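Local coordinates for GTPase-activating protein GYP1 (Saccharomyces cerevisiae, PDB 1FKM) that stimulates GTP hydrolysis by the Ypt/Rab GTPases Ypt1 and Ypt7, lending them an arginine finger and a glutamine finger through its helical TBC domain, at residues 34-39 with 153-158; 250-255 with 370-375; 333-338 with 356-361. All coordinates share one frame; numbering follows the deposited sequence.

Contact 1: residues 34-39 with 153-158; sequences IPKIHR and QIDDVE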
# COMPACT_ATOMS: atom_id res chain seq x y z
N ILE A 34 3.01 11.05 -8.99
CA ILE A 34 4.39 10.86 -9.38
C ILE A 34 4.48 10.16 -10.73
O ILE A 34 3.86 9.11 -10.93
CB ILE A 34 5.14 10.00 -8.34
CG1 ILE A 34 5.06 10.67 -6.96
CG2 ILE A 34 6.59 9.80 -8.75
CD1 ILE A 34 5.39 9.73 -5.79
N PRO A 35 5.24 10.73 -11.69
CA PRO A 35 5.40 10.12 -13.01
C PRO A 35 5.85 8.68 -12.80
O PRO A 35 6.72 8.42 -11.96
CB PRO A 35 6.50 10.98 -13.64
CG PRO A 35 6.25 12.33 -13.04
CD PRO A 35 5.99 12.00 -11.59
N LYS A 36 5.28 7.74 -13.55
CA LYS A 36 5.63 6.34 -13.37
C LYS A 36 7.13 6.04 -13.39
O LYS A 36 7.61 5.22 -12.60
CB LYS A 36 4.90 5.46 -14.39
CG LYS A 36 5.20 5.78 -15.85
CD LYS A 36 4.50 4.78 -16.76
CE LYS A 36 4.77 5.06 -18.24
NZ LYS A 36 4.18 6.36 -18.67
N ILE A 37 7.88 6.69 -14.26
CA ILE A 37 9.31 6.42 -14.32
C ILE A 37 10.05 6.79 -13.02
O ILE A 37 11.09 6.22 -12.71
CB ILE A 37 9.97 7.15 -15.52
CG1 ILE A 37 11.41 6.67 -15.68
CG2 ILE A 37 9.93 8.66 -15.30
CD1 ILE A 37 12.11 7.24 -16.90
N HIS A 38 9.48 7.71 -12.25
CA HIS A 38 10.11 8.14 -11.00
C HIS A 38 9.62 7.46 -9.73
O HIS A 38 10.24 7.59 -8.68
CB HIS A 38 9.95 9.66 -10.82
CG HIS A 38 10.84 10.47 -11.70
ND1 HIS A 38 10.36 11.39 -12.60
CD2 HIS A 38 12.19 10.49 -11.82
CE1 HIS A 38 11.38 11.95 -13.24
NE2 HIS A 38 12.50 11.42 -12.78
N ARG A 39 8.51 6.74 -9.81
CA ARG A 39 7.98 6.10 -8.61
C ARG A 39 8.94 5.26 -7.77
O ARG A 39 8.97 5.41 -6.55
CB ARG A 39 6.73 5.28 -8.93
CG ARG A 39 5.49 6.13 -9.12
CD ARG A 39 4.21 5.33 -8.92
NE ARG A 39 3.03 6.18 -9.02
CZ ARG A 39 2.26 6.28 -10.10
NH1 ARG A 39 2.52 5.57 -11.19
NH2 ARG A 39 1.21 7.09 -10.08
N GLN A 153 8.19 0.06 -21.30
CA GLN A 153 7.44 -1.17 -21.05
C GLN A 153 6.84 -1.25 -19.64
O GLN A 153 6.34 -2.29 -19.24
CB GLN A 153 8.33 -2.39 -21.28
CG GLN A 153 8.74 -2.60 -22.73
CD GLN A 153 9.63 -3.82 -22.91
OE1 GLN A 153 9.32 -4.90 -22.42
NE2 GLN A 153 10.73 -3.65 -23.64
N ILE A 154 6.90 -0.15 -18.89
CA ILE A 154 6.36 -0.14 -17.54
C ILE A 154 4.89 -0.53 -17.46
O ILE A 154 4.46 -1.16 -16.50
CB ILE A 154 6.57 1.26 -16.89
CG1 ILE A 154 8.06 1.47 -16.64
CG2 ILE A 154 5.79 1.36 -15.59
CD1 ILE A 154 8.41 2.83 -16.05
N ASP A 155 4.12 -0.16 -18.48
CA ASP A 155 2.70 -0.48 -18.49
C ASP A 155 2.41 -1.98 -18.59
O ASP A 155 1.27 -2.41 -18.41
CB ASP A 155 2.00 0.24 -19.65
CG ASP A 155 2.01 1.75 -19.48
OD1 ASP A 155 2.53 2.23 -18.45
OD2 ASP A 155 1.51 2.46 -20.38
N ASP A 156 3.44 -2.77 -18.86
CA ASP A 156 3.24 -4.22 -18.97
C ASP A 156 3.84 -5.00 -17.81
O ASP A 156 4.07 -6.21 -17.91
CB ASP A 156 3.83 -4.71 -20.30
CG ASP A 156 3.16 -4.07 -21.50
OD1 ASP A 156 1.93 -4.20 -21.65
OD2 ASP A 156 3.88 -3.42 -22.30
N VAL A 157 4.08 -4.32 -16.70
CA VAL A 157 4.66 -4.98 -15.54
C VAL A 157 3.75 -6.06 -14.95
O VAL A 157 4.24 -7.02 -14.35
CB VAL A 157 5.01 -3.95 -14.44
CG1 VAL A 157 3.73 -3.34 -13.85
CG2 VAL A 157 5.86 -4.60 -13.36
N GLU A 158 2.45 -5.93 -15.14
CA GLU A 158 1.53 -6.91 -14.57
C GLU A 158 1.36 -8.20 -15.38
O GLU A 158 0.70 -9.13 -14.92
CB GLU A 158 0.15 -6.28 -14.35
CG GLU A 158 0.17 -5.03 -13.48
CD GLU A 158 -1.19 -4.70 -12.89
OE1 GLU A 158 -2.21 -5.04 -13.54
OE2 GLU A 158 -1.25 -4.09 -11.80
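K36 reaches across to I154 with the aliphatic part of its chain, and this apolar meeting carries most of the contact. K36 CD lies 3.8 Å from I154 CG2, the two side chains slanting past each other. The other branch of I154 goes to a different residue: its CD1 stops 4.1 Å from I37 CA, so the isoleucine covers backbone as well as side chain. With chi1 of 60°, K36 CG sits between its backbone N and carbonyl carbon, and the chain runs extended as far as CE, toward the 3-10 segment 153-155, and bends at chi4 (-65°). This is the junction of two interhelix loops in the all-helical TBC domain: 34-39 leads into helix 39-46, while 153-158 belongs to the long link between helices 133-145 and 168-186. D155 meets the lysine at about a right angle, its OD1 3.6 Å from K36 CE. The charges lie near each other without pairing: K36 NZ is 4.5 Å from D155 OD1, beyond a salt bridge, so any attraction is probably modest. Backbone bonds shape each side separately: H38 N to P35 O at 2.9 Å in one turn, V157 N to I154 O at 3.2 Å in the other.

Contact 2: residues 250-255 with 370-375; sequences VIRMWD and MLLSEA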
# COMPACT_ATOMS: atom_id res chain seq x y z
N VAL A 250 -4.82 2.23 -7.02
CA VAL A 250 -4.15 2.06 -5.74
C VAL A 250 -2.75 2.69 -5.79
O VAL A 250 -2.36 3.42 -4.88
CB VAL A 250 -4.03 0.56 -5.37
CG1 VAL A 250 -3.13 0.38 -4.15
CG2 VAL A 250 -5.42 -0.02 -5.08
N ILE A 251 -2.01 2.41 -6.86
CA ILE A 251 -0.67 2.95 -7.02
C ILE A 251 -0.68 4.48 -6.96
O ILE A 251 0.12 5.10 -6.26
CB ILE A 251 -0.03 2.50 -8.36
CG1 ILE A 251 0.08 0.97 -8.40
CG2 ILE A 251 1.34 3.13 -8.54
CD1 ILE A 251 0.86 0.40 -7.24
N ARG A 252 -1.60 5.09 -7.70
CA ARG A 252 -1.72 6.54 -7.72
C ARG A 252 -2.06 7.08 -6.33
O ARG A 252 -1.52 8.09 -5.90
CB ARG A 252 -2.78 6.98 -8.73
CG ARG A 252 -3.12 8.47 -8.67
CD ARG A 252 -1.92 9.37 -8.95
NE ARG A 252 -2.31 10.77 -8.80
CZ ARG A 252 -2.42 11.39 -7.63
NH1 ARG A 252 -2.15 10.74 -6.50
NH2 ARG A 252 -2.84 12.65 -7.59
N MSE A 253 -2.96 6.40 -5.64
CA MSE A 253 -3.35 6.81 -4.29
C MSE A 253 -2.14 6.82 -3.36
O MSE A 253 -1.98 7.72 -2.53
CB MSE A 253 -4.37 5.84 -3.70
CG MSE A 253 -5.73 5.86 -4.34
SE MSE A 253 -6.86 4.54 -3.49
CE MSE A 253 -6.83 5.24 -1.69
N TRP A 254 -1.30 5.79 -3.49
CA TRP A 254 -0.12 5.71 -2.64
C TRP A 254 0.88 6.85 -2.83
O TRP A 254 1.62 7.17 -1.90
CB TRP A 254 0.56 4.34 -2.81
CG TRP A 254 -0.17 3.26 -2.03
CD1 TRP A 254 -1.52 3.18 -1.81
CD2 TRP A 254 0.40 2.13 -1.37
NE1 TRP A 254 -1.82 2.07 -1.07
CE2 TRP A 254 -0.66 1.40 -0.78
CE3 TRP A 254 1.71 1.65 -1.23
CZ2 TRP A 254 -0.45 0.22 -0.05
CZ3 TRP A 254 1.92 0.47 -0.50
CH2 TRP A 254 0.84 -0.22 0.08
N ASP A 255 0.90 7.48 -4.00
CA ASP A 255 1.80 8.62 -4.21
C ASP A 255 1.42 9.66 -3.16
O ASP A 255 2.27 10.28 -2.52
CB ASP A 255 1.60 9.30 -5.58
CG ASP A 255 1.99 8.43 -6.76
OD1 ASP A 255 2.75 7.45 -6.60
OD2 ASP A 255 1.53 8.76 -7.88
N MSE A 370 -9.86 13.82 -6.75
CA MSE A 370 -10.97 14.50 -6.08
C MSE A 370 -11.19 13.94 -4.68
O MSE A 370 -11.40 14.68 -3.72
CB MSE A 370 -12.25 14.36 -6.91
CG MSE A 370 -13.43 15.16 -6.37
SE MSE A 370 -15.00 15.03 -7.52
CE MSE A 370 -14.17 15.58 -9.18
N LEU A 371 -11.16 12.61 -4.57
CA LEU A 371 -11.36 11.94 -3.29
C LEU A 371 -10.27 12.33 -2.28
O LEU A 371 -10.55 12.70 -1.14
CB LEU A 371 -11.34 10.42 -3.49
CG LEU A 371 -11.39 9.53 -2.24
CD1 LEU A 371 -12.70 9.75 -1.49
CD2 LEU A 371 -11.27 8.07 -2.64
N LEU A 372 -9.02 12.26 -2.72
CA LEU A 372 -7.89 12.59 -1.86
C LEU A 372 -7.94 14.05 -1.41
O LEU A 372 -7.71 14.35 -0.24
CB LEU A 372 -6.58 12.30 -2.60
CG LEU A 372 -6.33 10.82 -2.91
CD1 LEU A 372 -5.17 10.68 -3.90
CD2 LEU A 372 -6.03 10.06 -1.61
N SER A 373 -8.22 14.95 -2.35
CA SER A 373 -8.30 16.38 -2.04
C SER A 373 -9.37 16.64 -0.98
O SER A 373 -9.16 17.42 -0.05
CB SER A 373 -8.62 17.17 -3.31
OG SER A 373 -8.70 18.56 -3.03
N GLU A 374 -10.51 15.98 -1.13
CA GLU A 374 -11.61 16.13 -0.19
C GLU A 374 -11.21 15.62 1.19
O GLU A 374 -11.40 16.30 2.20
CB GLU A 374 -12.84 15.37 -0.71
CG GLU A 374 -14.06 15.46 0.18
CD GLU A 374 -15.33 15.00 -0.52
OE1 GLU A 374 -15.33 13.90 -1.11
OE2 GLU A 374 -16.34 15.75 -0.49
N ALA A 375 -10.63 14.43 1.24
CA ALA A 375 -10.19 13.86 2.51
C ALA A 375 -9.18 14.79 3.19
O ALA A 375 -9.15 14.90 4.42
CB ALA A 375 -9.57 12.47 2.30
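L372 points toward helix 247-261 and ends against two neighbours on it, R252 and M253. Its CD1 methyl does the touching. It lies 4.0 Å from R252 NH1, approaching the guanidinium group obliquely, and also 4.3 Å from M253 CA, and so rests against the helix backbone. The CB of M253, a residue modelled as selenomethionine, stays 4.9 Å from L372 CD1, and its side chain makes no closer approach to L372. The closest pair of CA atoms, those of M253 and L372, are 7.7 Å apart, and L372 CD1 spans the gap here.

The arginine owes its place to a bend. R252 CG is anti to the backbone N (chi1 171°), and the chain then kinks at chi2 (61°), which carries the guanidinium toward helix 365-382. There its NE forms a salt bridge with E365, two turns before L372 on that helix, while NH1 is hydrogen-bonded to T256 one turn further along its own helix. The buried charge is therefore gripped at more than one nitrogen, and the leucine methyl packs against a group whose rotation is already fixed. The pairing with E365 would be expected to offset the cost of burying a cation here.

Helix 247-261 also packs on helix 133-145, through V250, I251 and W254, and on helix 39-46, through I251 and R252. On helix 365-382, L371 and A375 touch V331 of helix 324-338, while L372, with the R252–E365 salt bridge, joins helix 247-261 to helix 365-382 in a fold without strands.

Contact 3: residues 333-338 with 356-361; sequences AAFLIK and QNPPTK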
# COMPACT_ATOMS: atom_id res chain seq x y z
N ALA A 333 -14.01 7.95 4.88
CA ALA A 333 -15.24 8.70 5.12
C ALA A 333 -15.69 9.39 3.83
O ALA A 333 -16.87 9.35 3.48
CB ALA A 333 -15.01 9.73 6.23
N ALA A 334 -14.76 10.03 3.13
CA ALA A 334 -15.10 10.73 1.89
C ALA A 334 -15.56 9.74 0.82
O ALA A 334 -16.46 10.04 0.03
CB ALA A 334 -13.89 11.53 1.39
N PHE A 335 -14.94 8.56 0.81
CA PHE A 335 -15.28 7.51 -0.15
C PHE A 335 -16.72 7.07 0.09
O PHE A 335 -17.54 7.03 -0.83
CB PHE A 335 -14.33 6.31 0.03
CG PHE A 335 -14.55 5.19 -0.95
CD1 PHE A 335 -14.48 5.43 -2.33
CD2 PHE A 335 -14.75 3.89 -0.51
CE1 PHE A 335 -14.62 4.37 -3.24
CE2 PHE A 335 -14.89 2.83 -1.42
CZ PHE A 335 -14.82 3.08 -2.78
N LEU A 336 -17.03 6.74 1.35
CA LEU A 336 -18.36 6.31 1.73
C LEU A 336 -19.42 7.37 1.44
O LEU A 336 -20.44 7.08 0.83
CB LEU A 336 -18.40 5.96 3.22
CG LEU A 336 -19.76 5.51 3.78
CD1 LEU A 336 -20.22 4.23 3.06
CD2 LEU A 336 -19.64 5.27 5.27
N ILE A 337 -19.16 8.60 1.90
CA ILE A 337 -20.11 9.69 1.72
C ILE A 337 -20.45 9.93 0.25
O ILE A 337 -21.53 10.42 -0.07
CB ILE A 337 -19.58 11.00 2.35
CG1 ILE A 337 -19.39 10.81 3.86
CG2 ILE A 337 -20.54 12.15 2.10
CD1 ILE A 337 -20.64 10.37 4.59
N LYS A 338 -19.53 9.59 -0.64
CA LYS A 338 -19.77 9.78 -2.06
C LYS A 338 -20.98 8.96 -2.50
O LYS A 338 -21.71 9.36 -3.42
CB LYS A 338 -18.54 9.36 -2.87
CG LYS A 338 -18.72 9.50 -4.37
CD LYS A 338 -17.45 9.14 -5.12
CE LYS A 338 -17.64 9.22 -6.63
NZ LYS A 338 -18.05 10.59 -7.06
N GLN A 356 -18.86 -3.72 -0.70
CA GLN A 356 -17.78 -4.69 -0.84
C GLN A 356 -17.47 -4.84 -2.33
O GLN A 356 -16.59 -5.60 -2.72
CB GLN A 356 -18.18 -6.05 -0.26
CG GLN A 356 -18.54 -6.01 1.22
CD GLN A 356 -18.86 -7.38 1.79
OE1 GLN A 356 -19.50 -8.20 1.13
NE2 GLN A 356 -18.42 -7.63 3.02
N ASN A 357 -18.22 -4.12 -3.16
CA ASN A 357 -18.02 -4.15 -4.61
C ASN A 357 -18.37 -2.79 -5.22
O ASN A 357 -19.19 -2.71 -6.13
CB ASN A 357 -18.91 -5.24 -5.23
CG ASN A 357 -18.59 -6.62 -4.69
OD1 ASN A 357 -17.51 -7.16 -4.94
ND2 ASN A 357 -19.53 -7.20 -3.95
N PRO A 358 -17.73 -1.71 -4.73
CA PRO A 358 -17.97 -0.35 -5.22
C PRO A 358 -17.69 -0.22 -6.71
O PRO A 358 -16.76 -0.85 -7.23
CB PRO A 358 -17.00 0.49 -4.39
CG PRO A 358 -16.78 -0.32 -3.16
CD PRO A 358 -16.68 -1.72 -3.70
N PRO A 359 -18.47 0.60 -7.42
CA PRO A 359 -18.30 0.82 -8.87
C PRO A 359 -17.15 1.77 -9.16
O PRO A 359 -17.36 2.90 -9.62
CB PRO A 359 -19.66 1.39 -9.28
CG PRO A 359 -20.02 2.22 -8.07
CD PRO A 359 -19.67 1.30 -6.92
N THR A 360 -15.93 1.31 -8.91
CA THR A 360 -14.73 2.13 -9.11
C THR A 360 -13.87 1.61 -10.26
O THR A 360 -12.76 2.09 -10.49
CB THR A 360 -13.86 2.11 -7.85
OG1 THR A 360 -13.45 0.76 -7.59
CG2 THR A 360 -14.64 2.63 -6.65
N LYS A 361 -14.40 0.63 -10.98
CA LYS A 361 -13.69 0.01 -12.10
C LYS A 361 -13.15 1.00 -13.12
O LYS A 361 -12.02 0.86 -13.60
CB LYS A 361 -14.62 -1.00 -12.79
CG LYS A 361 -13.96 -1.81 -13.88
CD LYS A 361 -14.87 -2.94 -14.35
CE LYS A 361 -15.07 -4.01 -13.27
NZ LYS A 361 -15.76 -3.51 -12.05
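F335 thrusts the far end of its ring into the loop 356-361, where P358 and T360 receive it. The ring's CZ is 3.7 Å from P358 CB, and its CE2 is 4.1 Å from P358 CG, so two carbons of the pyrrolidine lie along one corner of the phenyl group. P358 CB approaches the ring obliquely. T360 behaves differently: its CG2 methyl lies in the plane of the ring, at the edge, 3.8 Å from F335 CE1. Both loop side chains run at about a right angle to the phenylalanine.

The next shell explains how these groups are placed. On the helix, F335 CG is anti to the backbone N (chi1 -177°), which sends the ring away from the helix backbone and toward the loop. Within the loop, P359 is the centre of an inverse gamma turn, marked by a weak bond from T360 N to P358 O at 2.9 Å; this tight turn is consistent with P358 and T360 both facing F335. T360 is fixed in rotation as well, since its OG1 is hydrogen-bonded to the carbonyl oxygen of E244, leaving CG2 to meet the phenyl edge. The ring itself is held among other aromatics, with W236 and W339 edge-to-face and F245 inclined at about 50°.

The result is a buried apolar contact between helix 324-338 and the loop that links helices 348-355 and 365-382. Helix 198-214 packs against A333 and L336, helix 348-355 reaches L336 through L355, and helix 365-382 covers A334 and I337.

From the N terminus, contact 1 comes first, closing a loop of 113 residues, rich in helices, that contains both the arginine finger R96 and the glutamine finger Q131. It is complete before contact 2 opens. Contact 2 then joins helix 247-261 to helix 365-382 across 114 residues, among them the unmodelled 263-322, and contact 3 lies wholly within that span, closing a short loop of 17 residues. Contacts 1 and 2 meet through D255, which forms a salt bridge with R39 and probably a hydrogen bond with I34 N. L371, packed on A334 and F335, joins contacts 2 and 3, whereas contacts 1 and 3 do not touch.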